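Local atomic coordinates of tyrosine--tRNA ligase, mitochondrial (Emericella nidulans, PDB entry 5IHX), a protein that probably attaches tyrosine to mitochondrial tRNA(Tyr) at the expense of ATP, as a class I aminoacyl-tRNA synthetase. Residues G71-M79 against N132-L143; L103-P114 against A213-D224. All coordinates share one frame; numbering follows the deposited sequence.

Contact 1: residues G71-M79 against N132-L143; sequences GVDPTAPSM and NMASMHMQLKKL. With TYR (tyrosine), chain C.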
# COMPACT_ATOMS: atom_id res chain seq x y z
N GLY A 71 15.13 -7.85 -12.70
CA GLY A 71 14.46 -6.57 -12.72
C GLY A 71 15.42 -5.40 -12.76
O GLY A 71 16.55 -5.50 -12.30
N VAL A 72 14.96 -4.29 -13.33
CA VAL A 72 15.75 -3.06 -13.34
C VAL A 72 14.82 -1.86 -13.22
O VAL A 72 13.80 -1.78 -13.91
CB VAL A 72 16.62 -2.95 -14.62
CG1 VAL A 72 15.76 -3.07 -15.88
CG2 VAL A 72 17.39 -1.64 -14.63
N ASP A 73 15.16 -0.93 -12.33
CA ASP A 73 14.39 0.29 -12.15
C ASP A 73 15.00 1.42 -12.97
O ASP A 73 16.18 1.74 -12.82
CB ASP A 73 14.32 0.68 -10.67
CG ASP A 73 13.31 -0.14 -9.88
OD1 ASP A 73 13.22 0.05 -8.65
OD2 ASP A 73 12.58 -0.95 -10.49
N PRO A 74 14.20 2.04 -13.86
CA PRO A 74 14.70 3.13 -14.71
C PRO A 74 14.91 4.45 -13.96
O PRO A 74 14.03 5.31 -13.96
CB PRO A 74 13.61 3.27 -15.77
CG PRO A 74 12.36 2.85 -15.08
CD PRO A 74 12.78 1.74 -14.15
N THR A 75 16.08 4.60 -13.34
CA THR A 75 16.45 5.84 -12.66
C THR A 75 17.30 6.72 -13.57
O THR A 75 17.67 7.84 -13.20
CB THR A 75 17.23 5.56 -11.36
OG1 THR A 75 18.44 4.85 -11.67
CG2 THR A 75 16.40 4.74 -10.39
N ALA A 76 17.61 6.20 -14.75
CA ALA A 76 18.38 6.93 -15.75
C ALA A 76 17.86 6.56 -17.14
O ALA A 76 17.18 5.55 -17.29
CB ALA A 76 19.87 6.62 -15.62
N PRO A 77 18.16 7.38 -18.16
CA PRO A 77 17.70 7.04 -19.51
C PRO A 77 18.41 5.82 -20.08
O PRO A 77 18.01 5.29 -21.11
CB PRO A 77 18.02 8.30 -20.32
CG PRO A 77 19.12 8.95 -19.58
CD PRO A 77 18.89 8.66 -18.13
N SER A 78 19.47 5.39 -19.41
CA SER A 78 20.30 4.29 -19.88
C SER A 78 20.79 3.42 -18.73
O SER A 78 20.97 3.90 -17.61
CB SER A 78 21.50 4.82 -20.67
OG SER A 78 22.44 3.79 -20.92
N MET A 79 21.01 2.15 -19.03
CA MET A 79 21.75 1.27 -18.14
C MET A 79 23.24 1.50 -18.33
O MET A 79 23.66 2.10 -19.32
CB MET A 79 21.39 -0.19 -18.41
CG MET A 79 19.96 -0.55 -18.05
SD MET A 79 19.64 -2.31 -18.21
CE MET A 79 19.83 -2.51 -19.98
N ASN A 132 12.89 8.59 -19.09
CA ASN A 132 13.82 7.56 -18.67
C ASN A 132 13.27 6.16 -18.93
O ASN A 132 13.97 5.28 -19.41
CB ASN A 132 14.14 7.70 -17.18
CG ASN A 132 15.10 8.84 -16.89
OD1 ASN A 132 15.66 9.44 -17.80
ND2 ASN A 132 15.29 9.15 -15.61
N MET A 133 11.99 5.98 -18.61
CA MET A 133 11.32 4.69 -18.75
C MET A 133 11.24 4.28 -20.22
O MET A 133 11.47 3.12 -20.56
CB MET A 133 9.93 4.76 -18.14
CG MET A 133 9.24 3.41 -17.98
SD MET A 133 7.55 3.55 -17.36
CE MET A 133 7.80 4.51 -15.86
N ALA A 134 10.92 5.23 -21.09
CA ALA A 134 10.78 4.96 -22.51
C ALA A 134 12.14 4.63 -23.15
O ALA A 134 12.25 3.74 -23.98
CB ALA A 134 10.14 6.14 -23.22
N SER A 135 13.17 5.37 -22.74
CA SER A 135 14.52 5.15 -23.26
C SER A 135 15.06 3.79 -22.83
O SER A 135 15.70 3.09 -23.62
CB SER A 135 15.46 6.26 -22.79
OG SER A 135 15.04 7.52 -23.28
N MET A 136 14.82 3.43 -21.57
CA MET A 136 15.31 2.16 -21.04
C MET A 136 14.58 0.99 -21.70
O MET A 136 15.17 -0.06 -21.95
CB MET A 136 15.13 2.10 -19.53
CG MET A 136 15.80 0.90 -18.88
SD MET A 136 16.54 1.25 -17.27
CE MET A 136 17.83 2.40 -17.70
N HIS A 137 13.29 1.18 -21.97
CA HIS A 137 12.49 0.16 -22.63
C HIS A 137 13.04 -0.15 -24.02
O HIS A 137 13.17 -1.32 -24.41
CB HIS A 137 11.03 0.62 -22.74
CG HIS A 137 10.12 -0.40 -23.36
ND1 HIS A 137 9.36 -1.27 -22.62
CD2 HIS A 137 9.84 -0.67 -24.66
CE1 HIS A 137 8.66 -2.05 -23.43
NE2 HIS A 137 8.93 -1.70 -24.67
N MET A 138 13.39 0.89 -24.77
CA MET A 138 13.97 0.73 -26.10
C MET A 138 15.31 0.01 -26.02
O MET A 138 15.61 -0.87 -26.83
CB MET A 138 14.15 2.08 -26.78
CG MET A 138 12.86 2.75 -27.23
SD MET A 138 13.12 4.46 -27.75
CE MET A 138 14.36 4.26 -29.04
N GLN A 139 16.12 0.40 -25.04
CA GLN A 139 17.45 -0.18 -24.89
C GLN A 139 17.39 -1.66 -24.54
O GLN A 139 18.22 -2.44 -25.00
CB GLN A 139 18.24 0.58 -23.82
CG GLN A 139 19.64 0.03 -23.59
CD GLN A 139 20.47 0.90 -22.67
OE1 GLN A 139 20.38 0.79 -21.45
NE2 GLN A 139 21.29 1.77 -23.26
N LEU A 140 16.40 -2.03 -23.73
CA LEU A 140 16.22 -3.42 -23.34
C LEU A 140 15.75 -4.27 -24.52
O LEU A 140 16.16 -5.42 -24.68
CB LEU A 140 15.24 -3.52 -22.17
CG LEU A 140 15.76 -3.05 -20.82
CD1 LEU A 140 14.63 -2.89 -19.82
CD2 LEU A 140 16.79 -4.02 -20.28
N LYS A 141 14.88 -3.69 -25.34
CA LYS A 141 14.44 -4.36 -26.56
C LYS A 141 15.65 -4.59 -27.45
O LYS A 141 15.85 -5.69 -27.98
CB LYS A 141 13.39 -3.51 -27.28
CG LYS A 141 11.97 -3.66 -26.75
CD LYS A 141 10.93 -3.32 -27.80
CE LYS A 141 10.20 -4.56 -28.29
NZ LYS A 141 9.40 -4.29 -29.52
N LYS A 142 16.46 -3.55 -27.59
CA LYS A 142 17.68 -3.59 -28.39
C LYS A 142 18.66 -4.64 -27.85
O LYS A 142 19.25 -5.41 -28.61
CB LYS A 142 18.33 -2.20 -28.40
CG LYS A 142 19.62 -2.08 -29.18
CD LYS A 142 20.06 -0.62 -29.24
CE LYS A 142 21.40 -0.43 -29.93
NZ LYS A 142 22.54 -0.89 -29.09
N LEU A 143 18.83 -4.67 -26.53
CA LEU A 143 19.72 -5.64 -25.90
C LEU A 143 19.25 -7.07 -26.15
O LEU A 143 20.06 -7.97 -26.39
CB LEU A 143 19.83 -5.37 -24.40
CG LEU A 143 20.71 -6.34 -23.61
CD1 LEU A 143 22.16 -6.26 -24.08
CD2 LEU A 143 20.63 -6.04 -22.11
N TYR C . 14.78 -3.68 -6.93
CA TYR C . 15.74 -3.95 -8.04
C TYR C . 16.85 -2.90 -8.06
O TYR C . 17.97 -3.16 -8.51
CB TYR C . 15.02 -3.98 -9.38
CG TYR C . 13.79 -4.86 -9.39
CD1 TYR C . 13.91 -6.24 -9.24
CD2 TYR C . 12.52 -4.32 -9.53
CE1 TYR C . 12.80 -7.05 -9.24
CE2 TYR C . 11.40 -5.13 -9.54
CZ TYR C . 11.55 -6.49 -9.39
OH TYR C . 10.43 -7.30 -9.39
OXT TYR C . 16.65 -1.77 -7.63

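Contact 2: residues L103-P114 against A213-D224; sequences LLGGATSRVGDP and AEFTYPLMQAWD. With TYR (tyrosine), chain C.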
# COMPACT_ATOMS: atom_id res chain seq x y z
N LEU A 103 12.37 -7.53 -16.57
CA LEU A 103 11.33 -6.75 -15.91
C LEU A 103 11.76 -5.31 -15.71
O LEU A 103 12.71 -5.02 -14.97
CB LEU A 103 10.98 -7.37 -14.56
CG LEU A 103 9.87 -6.65 -13.78
CD1 LEU A 103 8.55 -6.75 -14.52
CD2 LEU A 103 9.75 -7.21 -12.38
N LEU A 104 11.05 -4.39 -16.36
CA LEU A 104 11.31 -2.97 -16.20
C LEU A 104 10.42 -2.44 -15.09
O LEU A 104 9.19 -2.50 -15.17
CB LEU A 104 11.06 -2.23 -17.52
CG LEU A 104 11.35 -0.73 -17.55
CD1 LEU A 104 12.81 -0.43 -17.21
CD2 LEU A 104 10.99 -0.15 -18.91
N GLY A 105 11.04 -1.91 -14.04
CA GLY A 105 10.32 -1.47 -12.87
C GLY A 105 9.77 -0.06 -12.99
O GLY A 105 10.15 0.82 -12.24
N GLY A 106 8.86 0.14 -13.94
CA GLY A 106 8.29 1.45 -14.17
C GLY A 106 7.56 1.98 -12.94
O GLY A 106 7.67 3.16 -12.60
N ALA A 107 6.81 1.10 -12.28
CA ALA A 107 6.05 1.48 -11.09
C ALA A 107 6.96 1.55 -9.87
O ALA A 107 6.95 2.53 -9.13
CB ALA A 107 4.92 0.51 -10.85
N THR A 108 7.74 0.49 -9.65
CA THR A 108 8.56 0.39 -8.45
C THR A 108 9.67 1.44 -8.41
O THR A 108 10.25 1.69 -7.36
CB THR A 108 9.20 -1.01 -8.33
OG1 THR A 108 9.78 -1.38 -9.59
CG2 THR A 108 8.16 -2.05 -7.93
N SER A 109 9.95 2.04 -9.56
CA SER A 109 10.94 3.11 -9.63
C SER A 109 10.40 4.40 -9.00
O SER A 109 11.16 5.24 -8.53
CB SER A 109 11.37 3.36 -11.07
OG SER A 109 10.28 3.80 -11.87
N ARG A 110 9.08 4.54 -9.01
CA ARG A 110 8.44 5.69 -8.38
C ARG A 110 8.70 5.68 -6.88
O ARG A 110 8.95 6.73 -6.28
CB ARG A 110 6.93 5.69 -8.65
CG ARG A 110 6.55 5.79 -10.12
CD ARG A 110 5.04 5.83 -10.30
NE ARG A 110 4.64 5.83 -11.70
CZ ARG A 110 3.37 5.84 -12.11
N VAL A 111 8.63 4.50 -6.28
CA VAL A 111 8.90 4.33 -4.85
C VAL A 111 10.40 4.44 -4.57
O VAL A 111 10.82 5.25 -3.75
CB VAL A 111 8.37 2.98 -4.34
CG1 VAL A 111 8.76 2.75 -2.88
CG2 VAL A 111 6.86 2.90 -4.50
N GLY A 112 11.18 3.61 -5.24
CA GLY A 112 12.63 3.60 -5.08
C GLY A 112 13.10 2.56 -4.09
O GLY A 112 12.70 2.56 -2.92
N ASP A 113 13.96 1.65 -4.56
CA ASP A 113 14.49 0.58 -3.71
C ASP A 113 15.39 1.15 -2.62
O ASP A 113 16.42 1.75 -2.92
CB ASP A 113 15.27 -0.42 -4.56
CG ASP A 113 15.53 -1.72 -3.82
OD1 ASP A 113 15.83 -2.74 -4.49
OD2 ASP A 113 15.44 -1.73 -2.58
N PRO A 114 15.00 0.98 -1.34
CA PRO A 114 15.79 1.56 -0.25
C PRO A 114 17.12 0.85 0.04
O PRO A 114 17.91 1.37 0.83
CB PRO A 114 14.86 1.44 0.96
CG PRO A 114 13.99 0.28 0.65
CD PRO A 114 13.78 0.33 -0.83
N ALA A 213 6.21 4.07 2.13
CA ALA A 213 6.38 3.62 0.75
C ALA A 213 7.64 2.76 0.60
O ALA A 213 7.60 1.68 0.01
CB ALA A 213 6.44 4.81 -0.18
N GLU A 214 8.76 3.25 1.13
CA GLU A 214 10.02 2.52 1.07
C GLU A 214 9.92 1.19 1.81
O GLU A 214 10.42 0.16 1.35
CB GLU A 214 11.16 3.35 1.66
CG GLU A 214 11.55 4.56 0.84
CD GLU A 214 12.63 5.39 1.51
OE1 GLU A 214 12.38 5.92 2.61
OE2 GLU A 214 13.73 5.52 0.93
N PHE A 215 9.27 1.22 2.97
CA PHE A 215 9.07 0.04 3.79
C PHE A 215 8.27 -1.02 3.04
O PHE A 215 8.41 -2.22 3.29
CB PHE A 215 8.37 0.43 5.10
CG PHE A 215 8.32 -0.67 6.13
CD1 PHE A 215 9.48 -1.15 6.69
CD2 PHE A 215 7.10 -1.18 6.55
CE1 PHE A 215 9.44 -2.15 7.65
CE2 PHE A 215 7.06 -2.18 7.51
CZ PHE A 215 8.23 -2.66 8.06
N THR A 216 7.44 -0.57 2.10
CA THR A 216 6.57 -1.46 1.33
C THR A 216 7.26 -2.05 0.11
O THR A 216 6.79 -3.04 -0.46
CB THR A 216 5.30 -0.70 0.87
OG1 THR A 216 4.69 -0.05 1.99
CG2 THR A 216 4.28 -1.64 0.23
N TYR A 217 8.38 -1.45 -0.30
CA TYR A 217 9.04 -1.82 -1.55
C TYR A 217 9.29 -3.33 -1.68
O TYR A 217 9.02 -3.91 -2.74
CB TYR A 217 10.36 -1.06 -1.71
CG TYR A 217 11.02 -1.26 -3.06
CD1 TYR A 217 10.83 -0.33 -4.08
CD2 TYR A 217 11.81 -2.37 -3.33
CE1 TYR A 217 11.41 -0.50 -5.32
CE2 TYR A 217 12.39 -2.55 -4.57
CZ TYR A 217 12.19 -1.61 -5.56
OH TYR A 217 12.77 -1.78 -6.80
N PRO A 218 9.81 -3.98 -0.63
CA PRO A 218 10.00 -5.44 -0.71
C PRO A 218 8.73 -6.20 -1.10
O PRO A 218 8.82 -7.19 -1.82
CB PRO A 218 10.45 -5.82 0.70
CG PRO A 218 10.99 -4.59 1.30
CD PRO A 218 10.36 -3.42 0.62
N LEU A 219 7.58 -5.75 -0.62
CA LEU A 219 6.32 -6.42 -0.92
C LEU A 219 5.95 -6.23 -2.39
O LEU A 219 5.35 -7.11 -3.01
CB LEU A 219 5.19 -5.91 -0.02
CG LEU A 219 5.15 -6.47 1.41
CD1 LEU A 219 6.25 -5.88 2.28
CD2 LEU A 219 3.78 -6.26 2.04
N MET A 220 6.31 -5.08 -2.95
CA MET A 220 6.05 -4.83 -4.37
C MET A 220 6.92 -5.72 -5.25
O MET A 220 6.44 -6.30 -6.23
CB MET A 220 6.31 -3.36 -4.71
CG MET A 220 5.33 -2.39 -4.06
SD MET A 220 5.63 -0.68 -4.55
CE MET A 220 5.07 -0.69 -6.25
N GLN A 221 8.20 -5.85 -4.90
CA GLN A 221 9.10 -6.73 -5.62
C GLN A 221 8.61 -8.18 -5.52
O GLN A 221 8.68 -8.94 -6.48
CB GLN A 221 10.53 -6.61 -5.10
CG GLN A 221 11.54 -7.42 -5.92
CD GLN A 221 12.95 -6.86 -5.89
OE1 GLN A 221 13.16 -5.68 -5.58
NE2 GLN A 221 13.92 -7.70 -6.21
N ALA A 222 8.13 -8.55 -4.34
CA ALA A 222 7.61 -9.89 -4.11
C ALA A 222 6.39 -10.13 -4.99
O ALA A 222 6.23 -11.19 -5.58
CB ALA A 222 7.26 -10.09 -2.65
N TRP A 223 5.52 -9.12 -5.06
CA TRP A 223 4.31 -9.23 -5.87
C TRP A 223 4.67 -9.33 -7.35
O TRP A 223 4.05 -10.10 -8.09
CB TRP A 223 3.39 -8.03 -5.61
CG TRP A 223 2.00 -8.22 -6.14
CD1 TRP A 223 1.50 -7.75 -7.32
CD2 TRP A 223 0.94 -8.95 -5.52
NE1 TRP A 223 0.18 -8.14 -7.46
CE2 TRP A 223 -0.18 -8.88 -6.37
CE3 TRP A 223 0.83 -9.66 -4.32
CZ2 TRP A 223 -1.40 -9.48 -6.06
CZ3 TRP A 223 -0.38 -10.26 -4.01
CH2 TRP A 223 -1.48 -10.17 -4.88
N ASP A 224 5.66 -8.55 -7.79
CA ASP A 224 6.18 -8.66 -9.16
C ASP A 224 6.51 -10.11 -9.49
O ASP A 224 6.09 -10.64 -10.51
CB ASP A 224 7.43 -7.81 -9.35
CG ASP A 224 7.13 -6.33 -9.48
OD1 ASP A 224 8.09 -5.53 -9.42
OD2 ASP A 224 5.95 -5.96 -9.63
N TYR C . 14.78 -3.68 -6.93
CA TYR C . 15.74 -3.95 -8.04
C TYR C . 16.85 -2.90 -8.06
O TYR C . 17.97 -3.16 -8.51
CB TYR C . 15.02 -3.98 -9.38
CG TYR C . 13.79 -4.86 -9.39
CD1 TYR C . 13.91 -6.24 -9.24
CD2 TYR C . 12.52 -4.32 -9.53
CE1 TYR C . 12.80 -7.05 -9.24
CE2 TYR C . 11.40 -5.13 -9.54
CZ TYR C . 11.55 -6.49 -9.39
OH TYR C . 10.43 -7.30 -9.39
OXT TYR C . 16.65 -1.77 -7.63

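Contact 1: residues G71-M79 against N132-L143
Met136 and Gln139, one turn apart on helix 126-153, take hold of the loop that leaves strand 68-72. With CG anti to the backbone N (chi1 -171°) and bends at chi2 and chi3, Met136 brings its thioether against the loop: SD lies 3.9 Å from Pro74 CB and 4.0 Å from Val72 CG2, and the methyl CE is cupped by the backbone of Ala76 and Ser78. Met79 crosses it at about a right angle, CG 3.7 Å from Met136 CE. Gln139 stretches out, CG likewise anti to its N (chi1 180°), and its amide meets the loop with both ends. Met79 N gives a nearly straight bond of 2.8 Å to a lone pair of Gln139 OE1, in the plane of the amide, while Gln139 NE2 donates a weak one to Ser78 OG; the firm bond at OE1 and the weak one at NE2 set the turn of the amide. Ser78 OG itself donates to Met79 O, 2.6 Å away.

In this Rossmann-type catalytic domain of a class I synthetase the helix covers one side of the parallel strands; Leu140 also rests on Leu104 of the next strand. Leu140 CD1 meets Val72 CG1 tip to tip at 4.1 Å, and its CD2 is pressed by the bent end of Met79, CE only 3.4 Å away. Two turns earlier in the helix the Asn132 amide lies beside the Pro77 ring, Asn132 OD1 3.3 Å from Pro77 CD. Asp73 turns its carboxylate from the helix to the tyrosine pocket, OD1 hydrogen-bonded to Tyr217 OH and OD2 to Thr108 OG1.

Contact 2: residues L103-P114 against A213-D224
One side of the tyrosine pocket is built by the loop that follows strand 100-104 and helix 212-229, whose Tyr217 ring is the centre of the contact. Asp113 CA sits over one ring face, a CH-pi contact 3.6 Å from the centroid, and its carboxylate stacks on the same ring with planes 22° apart. CG of Asp113 lies anti to the backbone N (chi1 -165°), which carries OD1 past the ring to the ammonium of the bound tyrosine, 2.8 Å from its N. That N lies near the plane of the Tyr217 ring, at its edge, and also bonds Tyr217 OH, itself bonded to Asp73, and Gln221 OE1: three oxygens grip it, and the carboxylate probably favours its positive charge. Val111 fits as a knob into the hole formed by Ala213, Glu214, Tyr217 and Met220, CG2 3.8 Å from Met220 SD.

In this class I catalytic domain the far end of the substrate is read by Asp224, OD1 taking a 2.9 Å bond from the phenol OH; Trp172 and Trp173 hold OD2. Leu103 CD2 lies beside that phenol, and the Thr108 methyl CG2 packs 3.8 Å from Met220 CE. Met220 also packs on Leu182 of the second subunit.

The centres of contacts 1 and 2 lie about 16 Å apart in one class I catalytic domain, and their segments alternate along the chain: 71-79, 103-114, 132-143, 213-224. Strands 68-72 and 100-104 are parallel neighbours in the central sheet, and where strand 68-72 ends, Val72 O lies 2.8 Å from Gly105 N, a probable hydrogen bond to the loop after strand 100-104. Helix 126-153 follows helix 108-111 in the chain and joins contact 1, whereas helix 212-229 joins contact 2 and meets the second subunit. The bound tyrosine touches both contacts, and Asp73 OD1 lies 2.6 Å from Tyr217 OH, coupling the first loop to the residue gripping the substrate's ammonium.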